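Local coordinates for FERM, RhoGEF and pleckstrin domain protein 2 (Danio rerio, PDB 6D21), which probably acts as a guanine nucleotide exchange factor that activates RAC1, its FERM domain being the part described here, at residues Asp25-Leu30 against Leu59-Leu64; Lys185-Gly190 against Gln214-His219; His194-Arg199 against Phe258-Arg263; Phe240-His245 against Asp254-Leu259. All coordinates share one frame; numbering follows the deposited sequence.

Interaction 1 of 4, residues Asp25-Leu30 against Leu59-Leu64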
# COMPACT_ATOMS: atom_id res chain seq x y z
N ASP A 25 -6.15 -11.42 -19.83
CA ASP A 25 -6.45 -10.14 -19.19
C ASP A 25 -5.60 -9.99 -17.93
O ASP A 25 -4.83 -10.89 -17.57
CB ASP A 25 -7.95 -10.06 -18.88
CG ASP A 25 -8.43 -11.17 -17.94
OD1 ASP A 25 -7.61 -11.76 -17.20
OD2 ASP A 25 -9.65 -11.48 -17.97
N GLY A 26 -5.72 -8.87 -17.25
CA GLY A 26 -5.05 -8.72 -15.97
C GLY A 26 -5.69 -9.62 -14.93
O GLY A 26 -5.02 -10.11 -14.02
N GLN A 27 -6.99 -9.86 -15.09
CA GLN A 27 -7.77 -10.60 -14.10
C GLN A 27 -7.32 -12.06 -13.99
O GLN A 27 -7.30 -12.63 -12.90
CB GLN A 27 -9.26 -10.56 -14.44
CG GLN A 27 -10.15 -11.18 -13.34
CD GLN A 27 -9.95 -10.51 -11.99
OE1 GLN A 27 -10.19 -9.32 -11.84
NE2 GLN A 27 -9.50 -11.28 -11.00
N LEU A 28 -6.95 -12.65 -15.12
CA LEU A 28 -6.47 -14.03 -15.17
C LEU A 28 -5.18 -14.19 -14.35
O LEU A 28 -5.05 -15.13 -13.57
CB LEU A 28 -6.24 -14.47 -16.63
CG LEU A 28 -5.92 -15.93 -16.93
CD1 LEU A 28 -6.94 -16.88 -16.33
CD2 LEU A 28 -5.81 -16.12 -18.43
N LEU A 29 -4.24 -13.26 -14.51
CA LEU A 29 -3.01 -13.30 -13.75
C LEU A 29 -3.28 -13.13 -12.24
O LEU A 29 -2.70 -13.84 -11.41
CB LEU A 29 -2.04 -12.23 -14.24
CG LEU A 29 -0.71 -12.13 -13.48
CD1 LEU A 29 0.07 -13.45 -13.59
CD2 LEU A 29 0.11 -10.96 -14.01
N LEU A 30 -4.13 -12.17 -11.89
CA LEU A 30 -4.54 -11.95 -10.50
C LEU A 30 -5.13 -13.21 -9.89
O LEU A 30 -4.77 -13.60 -8.77
CB LEU A 30 -5.56 -10.82 -10.39
CG LEU A 30 -5.11 -9.35 -10.36
CD1 LEU A 30 -6.25 -8.45 -10.82
CD2 LEU A 30 -4.67 -8.94 -8.96
N LEU A 59 -1.68 -2.94 -12.33
CA LEU A 59 -2.22 -3.74 -13.42
C LEU A 59 -3.75 -3.59 -13.46
O LEU A 59 -4.44 -3.81 -12.47
CB LEU A 59 -1.83 -5.21 -13.25
CG LEU A 59 -2.19 -6.20 -14.35
CD1 LEU A 59 -1.43 -5.93 -15.64
CD2 LEU A 59 -1.94 -7.62 -13.87
N ASP A 60 -4.25 -3.20 -14.62
CA ASP A 60 -5.68 -3.13 -14.88
C ASP A 60 -6.21 -4.52 -15.21
O ASP A 60 -5.84 -5.10 -16.24
CB ASP A 60 -5.94 -2.15 -16.04
CG ASP A 60 -7.42 -1.91 -16.30
OD1 ASP A 60 -8.29 -2.69 -15.84
OD2 ASP A 60 -7.71 -0.92 -17.01
N PRO A 61 -7.11 -5.04 -14.37
CA PRO A 61 -7.59 -6.42 -14.56
C PRO A 61 -8.47 -6.62 -15.80
O PRO A 61 -8.68 -7.76 -16.23
CB PRO A 61 -8.39 -6.70 -13.28
CG PRO A 61 -8.62 -5.38 -12.63
CD PRO A 61 -7.60 -4.42 -13.13
N SER A 62 -8.96 -5.54 -16.40
CA SER A 62 -9.92 -5.68 -17.50
C SER A 62 -9.26 -5.56 -18.87
O SER A 62 -9.88 -5.87 -19.90
CB SER A 62 -11.03 -4.64 -17.35
OG SER A 62 -10.49 -3.35 -17.12
N LYS A 63 -8.01 -5.13 -18.87
CA LYS A 63 -7.24 -5.00 -20.10
C LYS A 63 -6.29 -6.18 -20.30
O LYS A 63 -5.89 -6.85 -19.34
CB LYS A 63 -6.43 -3.70 -20.08
CG LYS A 63 -7.24 -2.43 -20.15
CD LYS A 63 -6.31 -1.24 -20.38
CE LYS A 63 -7.04 0.10 -20.39
NZ LYS A 63 -8.52 -0.06 -20.55
N LEU A 64 -5.93 -6.43 -21.55
CA LEU A 64 -4.93 -7.42 -21.89
C LEU A 64 -3.60 -7.01 -21.28
O LEU A 64 -3.25 -5.83 -21.29
CB LEU A 64 -4.77 -7.56 -23.40
CG LEU A 64 -6.00 -8.05 -24.16
CD1 LEU A 64 -5.64 -8.23 -25.61
CD2 LEU A 64 -6.50 -9.34 -23.56
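P61 lies against the first turn of helix 26-36, and its ring carbon CB is met by two side chains. L30 comes in on a slant and sets the methyl CD1 3.7 Å from P61 CB. Q27 leaves its backbone with CG anti to N (chi1 -173°) and then bends at chi2 (57°); the bend lays its amide beside the proline, with OE1 3.5 Å from P61 CB. Deeper in, L29 and L59 cross at about a right angle and touch through methyls alone, L29 CD2 lying 3.9 Å from L59 CD2. Branched leucines suit this layer, since both also rest on L47 and F77 of the sheet. This is the ubiquitin-like N-terminal lobe of the FERM domain, in which helix 26-36 packs across a mixed sheet and the turn after strand 56-58 closes over the start of the helix. Glycine fits at G26 because its CA faces that turn, 3.9 Å from L59 CD2, and a CB there would collide with D60 O and P61 CA. The amides of a helix's first turn have no acceptor within the helix, and the turn supplies some: Q27 N donates to P61 O at 2.9 Å and G26 N to K63 O; both bonds are bent, and the second is weak. D25 sits at the N-cap, its carboxylate turned to the amide of L28. In the type I turn D60-K63, D60 OD1 accepts from S62 N (3.0 Å) and S62 OG, both from the same face of the carboxylate: an Asx turn that fixes the loop presenting P61 O.

Interaction 2 of 4, residues Lys185-Gly190 against Gln214-His219; sequences KLEMFG and QVFQGH
M188 reaches F216 and H219 by folding at its second and third torsions (-68° and -74°), which curls the thioether into the angle between the two rings; E187 next to it runs straight (chi2 178°) past the edge of F216. Both residues occupy the middle of a type I turn from L186 to F189, closed by a bond from F189 N to L186 O, and the turn projects their side chains from a compact loop. The M188 sulfur stands obliquely off the F216 ring, 5.0 Å from SD to the ring centroid, a Met-aromatic contact. Its terminal methyl goes to the histidine: M188 CE is 3.6 Å from H219 ND1, the two side chains crossing at about a right angle. E187 slides past F216 in the opposite direction, bringing CG to the ring edge at 4.2 Å from F216 CE2, with carboxylate and ring planes nearly perpendicular. F193 also meets the F216 ring, the two planes steeply inclined. The loop links helix 172-183, the last of the helical central lobe, to strand 194-197, the first of the PH-like lobe, and here it leans on strand 212-217 of the latter; a flexible, polarisable methionine suits such a junction between unlike rings. No hydrogen bond spans the contact. E187 OE2 and H219 O, 3.0 Å apart, are both acceptors and give it no bond; E187 also rests on K221, whose positive charge may ease the approach. Cohesion across these two segments probably comes mainly from the sulfur, methyl and ring surfaces.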
# COMPACT_ATOMS: atom_id res chain seq x y z
N LYS A 185 -2.82 2.75 13.58
CA LYS A 185 -3.05 3.97 14.35
C LYS A 185 -2.13 5.10 13.92
O LYS A 185 -2.09 6.14 14.56
CB LYS A 185 -2.90 3.69 15.85
CG LYS A 185 -4.02 2.80 16.41
CD LYS A 185 -4.02 2.76 17.93
CE LYS A 185 -3.49 1.43 18.46
NZ LYS A 185 -4.46 0.32 18.24
N LEU A 186 -1.37 4.88 12.84
CA LEU A 186 -0.45 5.90 12.34
C LEU A 186 -1.08 6.70 11.21
O LEU A 186 -1.79 6.15 10.37
CB LEU A 186 0.85 5.26 11.85
CG LEU A 186 1.56 4.45 12.93
CD1 LEU A 186 2.77 3.73 12.34
CD2 LEU A 186 1.97 5.38 14.11
N GLU A 187 -0.79 7.99 11.19
CA GLU A 187 -1.34 8.89 10.20
C GLU A 187 -1.00 8.48 8.77
O GLU A 187 -1.82 8.66 7.86
CB GLU A 187 -0.83 10.31 10.46
CG GLU A 187 -1.47 11.39 9.62
CD GLU A 187 -0.94 12.77 9.98
OE1 GLU A 187 -1.72 13.58 10.50
OE2 GLU A 187 0.26 13.03 9.74
N MET A 188 0.19 7.92 8.58
CA MET A 188 0.62 7.55 7.23
C MET A 188 0.27 6.12 6.79
O MET A 188 0.65 5.70 5.70
CB MET A 188 2.13 7.75 7.11
CG MET A 188 2.52 9.22 7.19
SD MET A 188 1.89 10.08 5.73
CE MET A 188 3.04 9.47 4.49
N PHE A 189 -0.40 5.36 7.65
CA PHE A 189 -0.78 3.99 7.32
C PHE A 189 -1.71 3.95 6.11
O PHE A 189 -2.76 4.59 6.12
CB PHE A 189 -1.46 3.31 8.51
CG PHE A 189 -2.03 1.94 8.19
CD1 PHE A 189 -1.20 0.87 7.91
CD2 PHE A 189 -3.40 1.74 8.17
CE1 PHE A 189 -1.73 -0.39 7.62
CE2 PHE A 189 -3.94 0.48 7.88
CZ PHE A 189 -3.10 -0.57 7.61
N GLY A 190 -1.32 3.20 5.09
CA GLY A 190 -2.14 3.05 3.89
C GLY A 190 -2.09 4.27 2.98
O GLY A 190 -2.73 4.31 1.93
N GLN A 214 -8.17 12.63 1.42
CA GLN A 214 -7.34 13.36 2.36
C GLN A 214 -6.46 14.36 1.64
O GLN A 214 -6.10 14.17 0.48
CB GLN A 214 -6.47 12.41 3.18
CG GLN A 214 -7.25 11.50 4.07
CD GLN A 214 -6.46 10.25 4.40
OE1 GLN A 214 -5.54 9.88 3.68
NE2 GLN A 214 -6.84 9.59 5.49
N VAL A 215 -6.11 15.43 2.36
CA VAL A 215 -5.25 16.46 1.83
C VAL A 215 -4.07 16.64 2.76
O VAL A 215 -4.25 16.85 3.97
CB VAL A 215 -5.98 17.80 1.67
CG1 VAL A 215 -5.04 18.85 1.10
CG2 VAL A 215 -7.21 17.64 0.79
N PHE A 216 -2.87 16.53 2.21
CA PHE A 216 -1.67 16.70 3.01
C PHE A 216 -0.85 17.88 2.54
O PHE A 216 -0.76 18.14 1.35
CB PHE A 216 -0.80 15.46 2.96
CG PHE A 216 -1.33 14.30 3.74
CD1 PHE A 216 -2.28 13.45 3.19
CD2 PHE A 216 -0.86 14.04 5.02
CE1 PHE A 216 -2.76 12.37 3.90
CE2 PHE A 216 -1.33 12.96 5.74
CZ PHE A 216 -2.29 12.12 5.19
N GLN A 217 -0.26 18.59 3.49
CA GLN A 217 0.78 19.56 3.19
C GLN A 217 2.05 19.03 3.82
O GLN A 217 2.16 18.98 5.04
CB GLN A 217 0.44 20.95 3.73
CG GLN A 217 1.35 22.06 3.23
CD GLN A 217 0.91 23.43 3.70
OE1 GLN A 217 -0.07 23.57 4.44
NE2 GLN A 217 1.63 24.46 3.27
N GLY A 218 2.99 18.60 2.98
CA GLY A 218 4.12 17.85 3.48
C GLY A 218 3.59 16.53 4.01
O GLY A 218 2.88 15.83 3.29
N HIS A 219 3.92 16.19 5.26
CA HIS A 219 3.45 14.94 5.87
C HIS A 219 2.40 15.19 6.94
O HIS A 219 2.03 14.28 7.68
CB HIS A 219 4.62 14.16 6.46
CG HIS A 219 5.44 13.43 5.45
ND1 HIS A 219 5.41 12.06 5.32
CD2 HIS A 219 6.30 13.87 4.51
CE1 HIS A 219 6.22 11.69 4.35
NE2 HIS A 219 6.78 12.77 3.84

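Interaction 3 of 4, residues His194-Arg199 against Phe258-Arg263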
# COMPACT_ATOMS: atom_id res chain seq x y z
N HIS A 194 -0.45 11.67 -3.99
CA HIS A 194 -0.52 12.16 -5.35
C HIS A 194 -0.30 13.66 -5.27
O HIS A 194 -1.16 14.38 -4.76
CB HIS A 194 -1.89 11.83 -5.99
CG HIS A 194 -2.20 10.36 -6.03
ND1 HIS A 194 -2.54 9.64 -4.91
CD2 HIS A 194 -2.21 9.48 -7.06
CE1 HIS A 194 -2.75 8.38 -5.24
NE2 HIS A 194 -2.56 8.25 -6.54
N PRO A 195 0.87 14.15 -5.72
CA PRO A 195 1.22 15.57 -5.56
C PRO A 195 0.33 16.47 -6.40
O PRO A 195 -0.09 16.07 -7.49
CB PRO A 195 2.67 15.66 -6.05
CG PRO A 195 3.16 14.27 -6.12
CD PRO A 195 1.95 13.40 -6.39
N ALA A 196 0.06 17.67 -5.89
CA ALA A 196 -0.75 18.67 -6.58
C ALA A 196 -0.56 20.03 -5.94
O ALA A 196 0.08 20.15 -4.90
CB ALA A 196 -2.22 18.27 -6.57
N ALA A 197 -1.15 21.06 -6.55
CA ALA A 197 -1.14 22.39 -5.97
C ALA A 197 -2.57 22.91 -5.83
O ALA A 197 -3.45 22.55 -6.62
CB ALA A 197 -0.31 23.34 -6.82
N ASP A 198 -2.81 23.74 -4.82
CA ASP A 198 -4.12 24.36 -4.67
C ASP A 198 -4.22 25.63 -5.52
O ASP A 198 -3.35 25.89 -6.36
CB ASP A 198 -4.40 24.69 -3.19
CG ASP A 198 -3.35 25.60 -2.56
OD1 ASP A 198 -2.67 26.37 -3.27
OD2 ASP A 198 -3.21 25.55 -1.32
N ARG A 199 -5.28 26.40 -5.30
CA ARG A 199 -5.51 27.63 -6.04
C ARG A 199 -4.38 28.65 -5.81
O ARG A 199 -3.94 29.31 -6.75
CB ARG A 199 -6.85 28.24 -5.64
N PHE A 258 -7.67 21.31 -7.41
CA PHE A 258 -6.26 20.97 -7.27
C PHE A 258 -5.60 20.72 -8.62
O PHE A 258 -6.05 19.88 -9.39
CB PHE A 258 -6.08 19.75 -6.37
CG PHE A 258 -6.63 19.93 -4.99
CD1 PHE A 258 -5.92 20.63 -4.03
CD2 PHE A 258 -7.88 19.42 -4.66
CE1 PHE A 258 -6.42 20.80 -2.77
CE2 PHE A 258 -8.40 19.59 -3.39
CZ PHE A 258 -7.66 20.28 -2.44
N LEU A 259 -4.52 21.44 -8.88
CA LEU A 259 -3.77 21.29 -10.11
C LEU A 259 -2.75 20.17 -9.98
O LEU A 259 -1.89 20.21 -9.10
CB LEU A 259 -3.07 22.59 -10.47
CG LEU A 259 -2.63 22.76 -11.93
CD1 LEU A 259 -3.77 22.40 -12.87
CD2 LEU A 259 -2.16 24.19 -12.16
N MET A 260 -2.85 19.17 -10.84
CA MET A 260 -1.90 18.07 -10.79
C MET A 260 -0.91 18.16 -11.96
O MET A 260 -1.01 19.06 -12.80
CB MET A 260 -2.65 16.74 -10.79
CG MET A 260 -3.69 16.68 -9.68
SD MET A 260 -4.37 15.06 -9.34
CE MET A 260 -2.87 14.11 -9.11
N GLY A 261 0.04 17.23 -11.99
CA GLY A 261 1.16 17.30 -12.93
C GLY A 261 0.81 17.06 -14.39
O GLY A 261 1.25 17.81 -15.26
N SER A 262 0.03 16.02 -14.64
CA SER A 262 -0.45 15.73 -15.99
C SER A 262 -1.91 15.31 -15.97
O SER A 262 -2.48 15.05 -14.90
CB SER A 262 0.40 14.64 -16.63
OG SER A 262 0.50 13.52 -15.78
N ARG A 263 -2.51 15.25 -17.15
CA ARG A 263 -3.88 14.78 -17.30
C ARG A 263 -3.97 13.32 -16.87
O ARG A 263 -4.91 12.91 -16.18
CB ARG A 263 -4.34 14.95 -18.75
CG ARG A 263 -5.85 15.06 -18.92
CD ARG A 263 -6.45 13.82 -19.56
NE ARG A 263 -5.68 13.40 -20.73
CZ ARG A 263 -5.80 13.93 -21.94
NH1 ARG A 263 -6.65 14.94 -22.15
NH2 ARG A 263 -5.06 13.47 -22.94
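H194 touches M260 where the first and last strands of the PH-like lobe meet, strand 194-197 beside strand 255-260. Their short segments run at 121° to each other, far from a flat antiparallel pair, as expected at a corner of the PH sandwich where the sheet turns sharply. The H194 CB carbon lies 4.0 Å from M260 CE, while its imidazole meets the ring of F269 on helix 263-281. The same methyl also rests near the carbonyl of P195, with P195 O 3.8 Å from M260 CE; the methionine bends at its last torsion (chi3 52°), and that bend takes the methyl to both residues. At A196 the strands come close, and a single methyl is what fits: A196 CB is 3.2 Å from L259 O, and it also packs on M260 CG at 3.8 Å and, a little more loosely, on F258 CB. A197 carries the pairing itself. It exchanges two backbone hydrogen bonds with L259, A197 N to L259 O at 2.8 Å and L259 N to A197 O at 2.7 Å. At D198, OD1 accepts from the amide of T202 and so ties down the bend toward strand 203-209. Its backbone still borders the phenyl ring of F258: D198 CA stands obliquely off that ring, 4.2 Å from F258 CD1.

Interaction 4 of 4, residues Phe240-His245 against Asp254-Leu259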
# COMPACT_ATOMS: atom_id res chain seq x y z
N PHE A 240 -8.01 18.51 -10.86
CA PHE A 240 -8.84 17.54 -10.16
C PHE A 240 -9.85 18.29 -9.30
O PHE A 240 -9.51 19.25 -8.60
CB PHE A 240 -7.99 16.59 -9.31
CG PHE A 240 -8.78 15.50 -8.63
CD1 PHE A 240 -9.17 14.37 -9.34
CD2 PHE A 240 -9.12 15.61 -7.29
CE1 PHE A 240 -9.90 13.37 -8.71
CE2 PHE A 240 -9.84 14.61 -6.66
CZ PHE A 240 -10.23 13.49 -7.37
N LEU A 241 -11.11 17.87 -9.36
CA LEU A 241 -12.19 18.65 -8.77
C LEU A 241 -12.98 17.86 -7.73
O LEU A 241 -13.50 16.78 -8.02
CB LEU A 241 -13.15 19.15 -9.87
CG LEU A 241 -12.68 20.25 -10.83
CD1 LEU A 241 -11.64 19.76 -11.83
CD2 LEU A 241 -13.88 20.80 -11.57
N ILE A 242 -13.05 18.40 -6.52
CA ILE A 242 -13.86 17.82 -5.46
C ILE A 242 -15.07 18.71 -5.18
O ILE A 242 -14.92 19.79 -4.62
CB ILE A 242 -13.08 17.65 -4.15
CG1 ILE A 242 -11.84 16.81 -4.37
CG2 ILE A 242 -13.96 17.02 -3.08
CD1 ILE A 242 -10.95 16.77 -3.16
N LYS A 243 -16.25 18.24 -5.57
CA LYS A 243 -17.48 18.98 -5.28
C LYS A 243 -18.11 18.48 -3.99
O LYS A 243 -18.45 17.30 -3.86
CB LYS A 243 -18.47 18.84 -6.44
CG LYS A 243 -17.90 19.22 -7.81
CD LYS A 243 -18.94 19.89 -8.71
CE LYS A 243 -19.94 20.72 -7.92
NZ LYS A 243 -20.50 21.84 -8.73
N LEU A 244 -18.26 19.38 -3.02
CA LEU A 244 -18.81 19.03 -1.72
C LEU A 244 -20.31 19.33 -1.64
O LEU A 244 -20.81 20.21 -2.33
CB LEU A 244 -18.07 19.79 -0.61
CG LEU A 244 -16.56 19.63 -0.48
CD1 LEU A 244 -16.04 20.42 0.70
CD2 LEU A 244 -16.16 18.16 -0.35
N HIS A 245 -21.01 18.60 -0.78
CA HIS A 245 -22.40 18.94 -0.48
C HIS A 245 -22.44 20.27 0.27
O HIS A 245 -21.54 20.57 1.05
CB HIS A 245 -23.08 17.84 0.34
CG HIS A 245 -23.35 16.58 -0.44
ND1 HIS A 245 -24.27 16.52 -1.46
CD2 HIS A 245 -22.81 15.34 -0.34
CE1 HIS A 245 -24.29 15.30 -1.96
NE2 HIS A 245 -23.41 14.56 -1.30
N ASP A 254 -18.48 25.30 -3.23
CA ASP A 254 -18.62 23.89 -2.88
C ASP A 254 -17.63 23.05 -3.67
O ASP A 254 -17.74 21.82 -3.74
CB ASP A 254 -20.05 23.41 -3.15
CG ASP A 254 -20.52 23.75 -4.56
OD1 ASP A 254 -20.20 24.85 -5.05
OD2 ASP A 254 -21.22 22.91 -5.17
N THR A 255 -16.65 23.72 -4.27
CA THR A 255 -15.67 23.05 -5.10
C THR A 255 -14.25 23.37 -4.64
O THR A 255 -13.90 24.53 -4.41
CB THR A 255 -15.82 23.44 -6.58
OG1 THR A 255 -16.24 24.81 -6.68
CG2 THR A 255 -16.87 22.57 -7.24
N LEU A 256 -13.45 22.32 -4.50
CA LEU A 256 -12.03 22.46 -4.24
C LEU A 256 -11.29 22.07 -5.50
O LEU A 256 -11.52 21.00 -6.05
CB LEU A 256 -11.58 21.59 -3.07
CG LEU A 256 -12.27 21.86 -1.74
CD1 LEU A 256 -12.85 20.56 -1.19
CD2 LEU A 256 -11.31 22.49 -0.75
N GLU A 257 -10.41 22.95 -5.94
CA GLU A 257 -9.64 22.70 -7.14
C GLU A 257 -8.19 22.37 -6.80
O GLU A 257 -7.56 23.08 -6.01
CB GLU A 257 -9.70 23.91 -8.06
CG GLU A 257 -8.93 23.75 -9.35
CD GLU A 257 -9.13 24.93 -10.28
OE1 GLU A 257 -9.42 26.05 -9.80
OE2 GLU A 257 -9.00 24.72 -11.50
N PHE A 258 -7.67 21.31 -7.41
CA PHE A 258 -6.26 20.97 -7.27
C PHE A 258 -5.60 20.72 -8.62
O PHE A 258 -6.05 19.88 -9.39
CB PHE A 258 -6.08 19.75 -6.37
CG PHE A 258 -6.63 19.93 -4.99
CD1 PHE A 258 -5.92 20.63 -4.03
CD2 PHE A 258 -7.88 19.42 -4.66
CE1 PHE A 258 -6.42 20.80 -2.77
CE2 PHE A 258 -8.40 19.59 -3.39
CZ PHE A 258 -7.66 20.28 -2.44
N LEU A 259 -4.52 21.44 -8.88
CA LEU A 259 -3.77 21.29 -10.11
C LEU A 259 -2.75 20.17 -9.98
O LEU A 259 -1.89 20.21 -9.10
CB LEU A 259 -3.07 22.59 -10.47
CG LEU A 259 -2.63 22.76 -11.93
CD1 LEU A 259 -3.77 22.40 -12.87
CD2 LEU A 259 -2.16 24.19 -12.16
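L244 N donates to D254 O over only 2.6 Å and nearly straight (168°), the shortest polar bond of this pairing. The same oxygen draws a CA-H contact from K243, whose CA lies 3.2 Å from D254 O. K243 bends at chi2 and chi3, which lays its chain alongside T255 and D254, all three pointing the same way. The aliphatic part covers the threonine methyl, K243 CG standing 3.6 Å from T255 CG2, and the ammonium ends in a long salt bridge, K243 NZ to D254 OD2 at 3.8 Å. Replacing K243 by alanine is likely to leave the D254 carboxylate without this cation and the T255 methyl uncovered. The two strands form an antiparallel beta hairpin within the PH-like lobe's sheet, 255-260 lying between 239-244 and 194-197, with F240 and F258, like I242 and L256, exchanging a pair of backbone hydrogen bonds. Alternation sorts the residues: L241, K243, T255 and E257 share one face, where E257 finds a salt bridge with R239, whereas F240, I242, L256 and F258 turn to the other, toward the lobe's interior. There I242 points its CD1 at the edge of the F258 ring, 3.8 Å from F258 CE2. L256 and L244 slant across each other, with L244 CD1 3.7 Å from L256 CD1. The F240 ring goes to C266, W270 and, edge to face, F269 of helix 263-281. Where the strands run into the connecting loop, D254 CB lies 3.4 Å from L244 O, a buried oxygen with no polar partner in the model.

Interaction 1 stands apart in the ubiquitin-like lobe, its centre about 29 to 31 Å from those of the other three, and closes in the chain before any of them opens. The rest gather on the seven-stranded antiparallel sheet of the PH-like lobe. Interaction 2 joins the linker from the helical lobe to strand 212-217; its segments alternate along the chain with those of interaction 3, about 17 Å away between centres, and V215 CG2 meets F258 CZ at 4.2 Å. Interactions 3 and 4, centres about 12 Å apart, share strand 255-260, which pairs with 194-197 and 239-244. The FERM domain thus keeps these contacts within its lobes, except interaction 2, where the helical lobe's linker meets the PH-like lobe.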